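Local coordinates for protein putative dehydratase (Mesorhizobium loti, PDB 2POZ) that is of unknown function but belongs to the mandelate racemase/muconate lactonizing enzyme family and may act as a lyase, perhaps a dehydratase, at residues 131-145 with 184-196. Sequence-based numbering, arbitrary orientation.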
loop_
_atom_site.group_PDB
_atom_site.type_symbol
_atom_site.label_atom_id
_atom_site.label_comp_id
_atom_site.label_asym_id
_atom_site.label_seq_id
_atom_site.Cartn_x
_atom_site.Cartn_y
_atom_site.Cartn_z
ATOM N N TRP A 131 39.114 -12.353 -13.748
ATOM C CA TRP A 131 40.499 -11.920 -13.952
ATOM C C TRP A 131 41.230 -11.582 -12.652
ATOM O O TRP A 131 42.379 -11.148 -12.686
ATOM C CB TRP A 131 40.523 -10.688 -14.861
ATOM C CG TRP A 131 39.530 -9.617 -14.442
ATOM C CD1 TRP A 131 38.215 -9.532 -14.803
ATOM C CD2 TRP A 131 39.767 -8.527 -13.540
ATOM N NE1 TRP A 131 37.618 -8.460 -14.183
ATOM C CE2 TRP A 131 38.546 -7.827 -13.401
ATOM C CE3 TRP A 131 40.892 -8.074 -12.833
ATOM C CZ2 TRP A 131 38.415 -6.699 -12.581
ATOM C CZ3 TRP A 131 40.759 -6.951 -12.018
ATOM C CH2 TRP A 131 39.529 -6.279 -11.900
ATOM N N TYR A 132 40.573 -11.796 -11.511
ATOM C CA TYR A 132 41.151 -11.467 -10.202
ATOM C C TYR A 132 41.128 -12.662 -9.243
ATOM O O TYR A 132 41.062 -12.494 -8.025
ATOM C CB TYR A 132 40.354 -10.306 -9.598
ATOM C CG TYR A 132 38.868 -10.579 -9.593
ATOM C CD1 TYR A 132 38.251 -11.170 -8.490
ATOM C CD2 TYR A 132 38.096 -10.343 -10.735
ATOM C CE1 TYR A 132 36.900 -11.529 -8.526
ATOM C CE2 TYR A 132 36.749 -10.699 -10.781
ATOM C CZ TYR A 132 36.158 -11.294 -9.675
ATOM O OH TYR A 132 34.835 -11.675 -9.721
ATOM N N GLY A 133 41.208 -13.861 -9.808
ATOM C CA GLY A 133 41.161 -15.085 -9.025
ATOM C C GLY A 133 42.043 -15.230 -7.799
ATOM O O GLY A 133 41.675 -15.952 -6.868
ATOM N N ALA A 134 43.196 -14.567 -7.780
ATOM C CA ALA A 134 44.105 -14.668 -6.640
ATOM C C ALA A 134 44.362 -13.316 -5.985
ATOM O O ALA A 134 45.134 -13.217 -5.033
ATOM C CB ALA A 134 45.442 -15.293 -7.087
ATOM N N ALA A 135 43.713 -12.275 -6.490
ATOM C CA ALA A 135 43.916 -10.935 -5.954
ATOM C C ALA A 135 43.414 -10.783 -4.524
ATOM O O ALA A 135 42.267 -11.104 -4.222
ATOM C CB ALA A 135 43.242 -9.906 -6.860
ATOM N N ASP A 136 44.285 -10.298 -3.641
ATOM C CA ASP A 136 43.916 -10.087 -2.244
ATOM C C ASP A 136 44.158 -8.635 -1.840
ATOM O O ASP A 136 43.237 -7.936 -1.421
ATOM C CB ASP A 136 44.707 -11.032 -1.331
ATOM C CG ASP A 136 44.326 -10.887 0.148
ATOM O OD1 ASP A 136 43.267 -10.297 0.454
ATOM O OD2 ASP A 136 45.088 -11.374 1.011
ATOM N N THR A 137 45.396 -8.172 -1.966
ATOM C CA THR A 137 45.706 -6.793 -1.603
ATOM C C THR A 137 45.197 -5.845 -2.685
ATOM O O THR A 137 44.937 -6.254 -3.818
ATOM C CB THR A 137 47.220 -6.568 -1.471
ATOM O OG1 THR A 137 47.823 -6.676 -2.767
ATOM C CG2 THR A 137 47.842 -7.598 -0.523
ATOM N N PRO A 138 45.029 -4.562 -2.342
ATOM C CA PRO A 138 44.554 -3.617 -3.353
ATOM C C PRO A 138 45.500 -3.608 -4.553
ATOM O O PRO A 138 45.060 -3.595 -5.701
ATOM C CB PRO A 138 44.564 -2.289 -2.606
ATOM C CG PRO A 138 44.180 -2.713 -1.207
ATOM C CD PRO A 138 45.045 -3.944 -1.006
ATOM N N ASP A 139 46.805 -3.640 -4.289
ATOM C CA ASP A 139 47.760 -3.612 -5.385
ATOM C C ASP A 139 47.658 -4.810 -6.321
ATOM O O ASP A 139 47.894 -4.679 -7.523
ATOM C CB ASP A 139 49.188 -3.505 -4.874
ATOM C CG ASP A 139 50.152 -3.146 -5.978
ATOM O OD1 ASP A 139 50.077 -2.004 -6.481
ATOM O OD2 ASP A 139 50.968 -4.007 -6.362
ATOM N N GLU A 140 47.324 -5.977 -5.784
ATOM C CA GLU A 140 47.189 -7.154 -6.632
ATOM C C GLU A 140 45.967 -6.977 -7.537
ATOM O O GLU A 140 45.940 -7.473 -8.663
ATOM C CB GLU A 140 47.072 -8.423 -5.776
ATOM C CG GLU A 140 48.323 -8.649 -4.923
ATOM C CD GLU A 140 48.231 -9.857 -4.009
ATOM O OE1 GLU A 140 47.137 -10.126 -3.465
ATOM O OE2 GLU A 140 49.269 -10.528 -3.817
ATOM N N PHE A 141 44.957 -6.267 -7.046
ATOM C CA PHE A 141 43.781 -6.014 -7.864
ATOM C C PHE A 141 44.215 -5.072 -8.980
ATOM O O PHE A 141 43.794 -5.229 -10.121
ATOM C CB PHE A 141 42.660 -5.391 -7.023
ATOM C CG PHE A 141 41.688 -6.402 -6.481
ATOM C CD1 PHE A 141 40.565 -6.769 -7.217
ATOM C CD2 PHE A 141 41.925 -7.027 -5.259
ATOM C CE1 PHE A 141 39.689 -7.746 -6.746
ATOM C CE2 PHE A 141 41.061 -8.004 -4.776
ATOM C CZ PHE A 141 39.940 -8.366 -5.516
ATOM N N ALA A 142 45.084 -4.117 -8.655
ATOM C CA ALA A 142 45.580 -3.164 -9.649
ATOM C C ALA A 142 46.350 -3.873 -10.766
ATOM O O ALA A 142 46.177 -3.555 -11.948
ATOM C CB ALA A 142 46.468 -2.114 -8.983
ATOM N N ARG A 143 47.198 -4.828 -10.395
ATOM C CA ARG A 143 47.971 -5.582 -11.381
ATOM C C ARG A 143 47.061 -6.479 -12.215
ATOM O O ARG A 143 47.308 -6.697 -13.391
ATOM C CB ARG A 143 49.014 -6.487 -10.700
ATOM C CG ARG A 143 50.156 -5.782 -9.984
ATOM C CD ARG A 143 51.021 -4.968 -10.941
ATOM N NE ARG A 143 51.264 -5.640 -12.218
ATOM C CZ ARG A 143 51.924 -6.788 -12.380
ATOM N NH1 ARG A 143 52.438 -7.442 -11.344
ATOM N NH2 ARG A 143 52.067 -7.289 -13.600
ATOM N N ALA A 144 46.019 -7.007 -11.587
ATOM C CA ALA A 144 45.094 -7.915 -12.257
ATOM C C ALA A 144 44.313 -7.335 -13.438
ATOM O O ALA A 144 43.904 -8.088 -14.325
ATOM C CB ALA A 144 44.125 -8.499 -11.236
ATOM N N VAL A 145 44.093 -6.019 -13.465
ATOM C CA VAL A 145 43.335 -5.419 -14.573
ATOM C C VAL A 145 44.128 -5.418 -15.880
ATOM O O VAL A 145 43.552 -5.370 -16.970
ATOM C CB VAL A 145 42.922 -3.947 -14.287
ATOM C CG1 VAL A 145 42.249 -3.836 -12.918
ATOM C CG2 VAL A 145 44.139 -3.027 -14.377
ATOM N N LEU A 184 39.446 -2.271 3.327
ATOM C CA LEU A 184 40.242 -2.952 2.322
ATOM C C LEU A 184 39.388 -3.173 1.064
ATOM O O LEU A 184 39.876 -3.057 -0.060
ATOM C CB LEU A 184 40.737 -4.281 2.901
ATOM C CG LEU A 184 41.756 -5.150 2.158
ATOM C CD1 LEU A 184 41.054 -5.923 1.085
ATOM C CD2 LEU A 184 42.876 -4.290 1.593
ATOM N N ALA A 185 38.108 -3.476 1.258
ATOM C CA ALA A 185 37.203 -3.694 0.133
ATOM C C ALA A 185 37.157 -2.416 -0.699
ATOM O O ALA A 185 37.228 -2.452 -1.929
ATOM C CB ALA A 185 35.802 -4.036 0.640
ATOM N N TYR A 186 37.044 -1.284 -0.014
ATOM C CA TYR A 186 36.993 0.001 -0.687
ATOM C C TYR A 186 38.286 0.293 -1.457
ATOM O O TYR A 186 38.246 0.795 -2.585
ATOM C CB TYR A 186 36.745 1.120 0.327
ATOM C CG TYR A 186 36.972 2.494 -0.258
ATOM C CD1 TYR A 186 36.051 3.062 -1.137
ATOM C CD2 TYR A 186 38.141 3.205 0.027
ATOM C CE1 TYR A 186 36.290 4.309 -1.722
ATOM C CE2 TYR A 186 38.393 4.446 -0.550
ATOM C CZ TYR A 186 37.468 4.992 -1.421
ATOM O OH TYR A 186 37.719 6.222 -1.982
ATOM N N ARG A 187 39.426 -0.021 -0.843
ATOM C CA ARG A 187 40.721 0.215 -1.473
ATOM C C ARG A 187 40.886 -0.652 -2.712
ATOM O O ARG A 187 41.526 -0.242 -3.677
ATOM C CB ARG A 187 41.864 -0.059 -0.485
ATOM C CG ARG A 187 41.889 0.906 0.697
ATOM C CD ARG A 187 42.130 2.338 0.237
ATOM N NE ARG A 187 41.866 3.312 1.297
ATOM C CZ ARG A 187 41.959 4.631 1.152
ATOM N NH1 ARG A 187 42.315 5.153 -0.016
ATOM N NH2 ARG A 187 41.680 5.431 2.173
ATOM N N ARG A 188 40.310 -1.853 -2.687
ATOM C CA ARG A 188 40.394 -2.742 -3.836
ATOM C C ARG A 188 39.650 -2.121 -5.018
ATOM O O ARG A 188 40.139 -2.137 -6.149
ATOM C CB ARG A 188 39.783 -4.109 -3.514
ATOM C CG ARG A 188 40.607 -4.996 -2.594
ATOM C CD ARG A 188 39.795 -6.232 -2.221
ATOM N NE ARG A 188 40.567 -7.235 -1.494
ATOM C CZ ARG A 188 40.022 -8.198 -0.756
ATOM N NH1 ARG A 188 38.700 -8.273 -0.648
ATOM N NH2 ARG A 188 40.792 -9.099 -0.144
ATOM N N VAL A 189 38.461 -1.579 -4.756
ATOM C CA VAL A 189 37.677 -0.956 -5.818
ATOM C C VAL A 189 38.424 0.271 -6.355
ATOM O O VAL A 189 38.506 0.483 -7.568
ATOM C CB VAL A 189 36.264 -0.536 -5.311
ATOM C CG1 VAL A 189 35.470 0.105 -6.440
ATOM C CG2 VAL A 189 35.514 -1.760 -4.791
ATOM N N LYS A 190 38.983 1.065 -5.448
ATOM C CA LYS A 190 39.726 2.258 -5.837
ATOM C C LYS A 190 40.982 1.903 -6.628
ATOM O O LYS A 190 41.336 2.602 -7.572
ATOM C CB LYS A 190 40.100 3.081 -4.601
ATOM C CG LYS A 190 40.855 4.376 -4.928
ATOM C CD LYS A 190 41.055 5.229 -3.682
ATOM C CE LYS A 190 41.649 6.590 -4.026
ATOM N NZ LYS A 190 43.042 6.474 -4.546
ATOM N N ALA A 191 41.654 0.818 -6.249
ATOM C CA ALA A 191 42.856 0.394 -6.957
ATOM C C ALA A 191 42.503 0.004 -8.394
ATOM O O ALA A 191 43.266 0.276 -9.321
ATOM C CB ALA A 191 43.508 -0.781 -6.242
ATOM N N VAL A 192 41.347 -0.633 -8.576
ATOM C CA VAL A 192 40.911 -1.031 -9.910
ATOM C C VAL A 192 40.619 0.204 -10.762
ATOM O O VAL A 192 41.007 0.262 -11.931
ATOM C CB VAL A 192 39.644 -1.933 -9.855
ATOM C CG1 VAL A 192 39.089 -2.155 -11.258
ATOM C CG2 VAL A 192 39.996 -3.276 -9.237
ATOM N N ARG A 193 39.941 1.189 -10.176
ATOM C CA ARG A 193 39.617 2.414 -10.900
ATOM C C ARG A 193 40.899 3.148 -11.289
ATOM O O ARG A 193 41.072 3.543 -12.446
ATOM C CB ARG A 193 38.735 3.336 -10.046
ATOM C CG ARG A 193 38.536 4.747 -10.630
ATOM C CD ARG A 193 38.103 4.701 -12.102
ATOM N NE ARG A 193 36.720 4.265 -12.274
ATOM C CZ ARG A 193 36.219 3.788 -13.410
ATOM N NH1 ARG A 193 36.984 3.671 -14.491
ATOM N NH2 ARG A 193 34.941 3.439 -13.475
ATOM N N ASP A 194 41.802 3.309 -10.325
ATOM C CA ASP A 194 43.061 4.001 -10.572
ATOM C C ASP A 194 43.906 3.321 -11.640
ATOM O O ASP A 194 44.506 3.989 -12.472
ATOM C CB ASP A 194 43.875 4.126 -9.278
ATOM C CG ASP A 194 43.182 4.982 -8.227
ATOM O OD1 ASP A 194 42.295 5.779 -8.594
ATOM O OD2 ASP A 194 43.533 4.868 -7.033
ATOM N N ALA A 195 43.951 1.992 -11.618
ATOM C CA ALA A 195 44.734 1.247 -12.593
ATOM C C ALA A 195 44.060 1.166 -13.960
ATOM O O ALA A 195 44.733 1.171 -14.988
ATOM C CB ALA A 195 45.018 -0.159 -12.072
ATOM N N ALA A 196 42.733 1.098 -13.980
ATOM C CA ALA A 196 42.030 1.001 -15.251
ATOM C C ALA A 196 41.914 2.341 -15.961
ATOM O O ALA A 196 41.898 2.399 -17.187
ATOM C CB ALA A 196 40.641 0.407 -15.038
#
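Two neighbouring helices on the outside of the barrel domain, 138-144 and 184-196, pack here at a 32° angle, with Pro138 set as a knob into a hole formed by Leu184, Arg187, Arg188 and Ala191. The fit is tight: Pro138 CD lies 3.4 Å from Leu184 CD2, and Ala191, with its small side chain, puts CB 3.3 Å from Pro138 O. Arg188 reaches across to Asp136, two residues before helix 138-144. Its chain runs extended from CG to NE, bringing the guanidinium side-on to the backbone, where NE donates to Asp136 O at 2.8 Å (153°) and NH2 makes a more bent bond to the same oxygen. NH2 also forms a salt bridge with Asp136 OD1 (2.8 Å), although the carboxylate is turned 56° from the guanidinium plane; NH1 is taken by the carbonyls of Pro160 and Ala162. A capping box of Thr137 and Glu140 starts the helix, and Glu140 OE1 also accepts from Asp136 N. In this enolase-superfamily (β/α) barrel, helix 179-196 belongs to the crossover linking adjacent parallel strands 155-158 and 201-205, and Val192 lies against both through Phe158 and Leu202. The Phe141 ring is sandwiched between Ala135 CB and Arg188 CB, the latter a CH-pi contact. A turn beyond Pro138, Ala142 CB meets Ala195 CB at 3.9 Å. Val192 CG2 touches the Trp131 ring edge at CH2, while its CG1 packs on Val145 CG1.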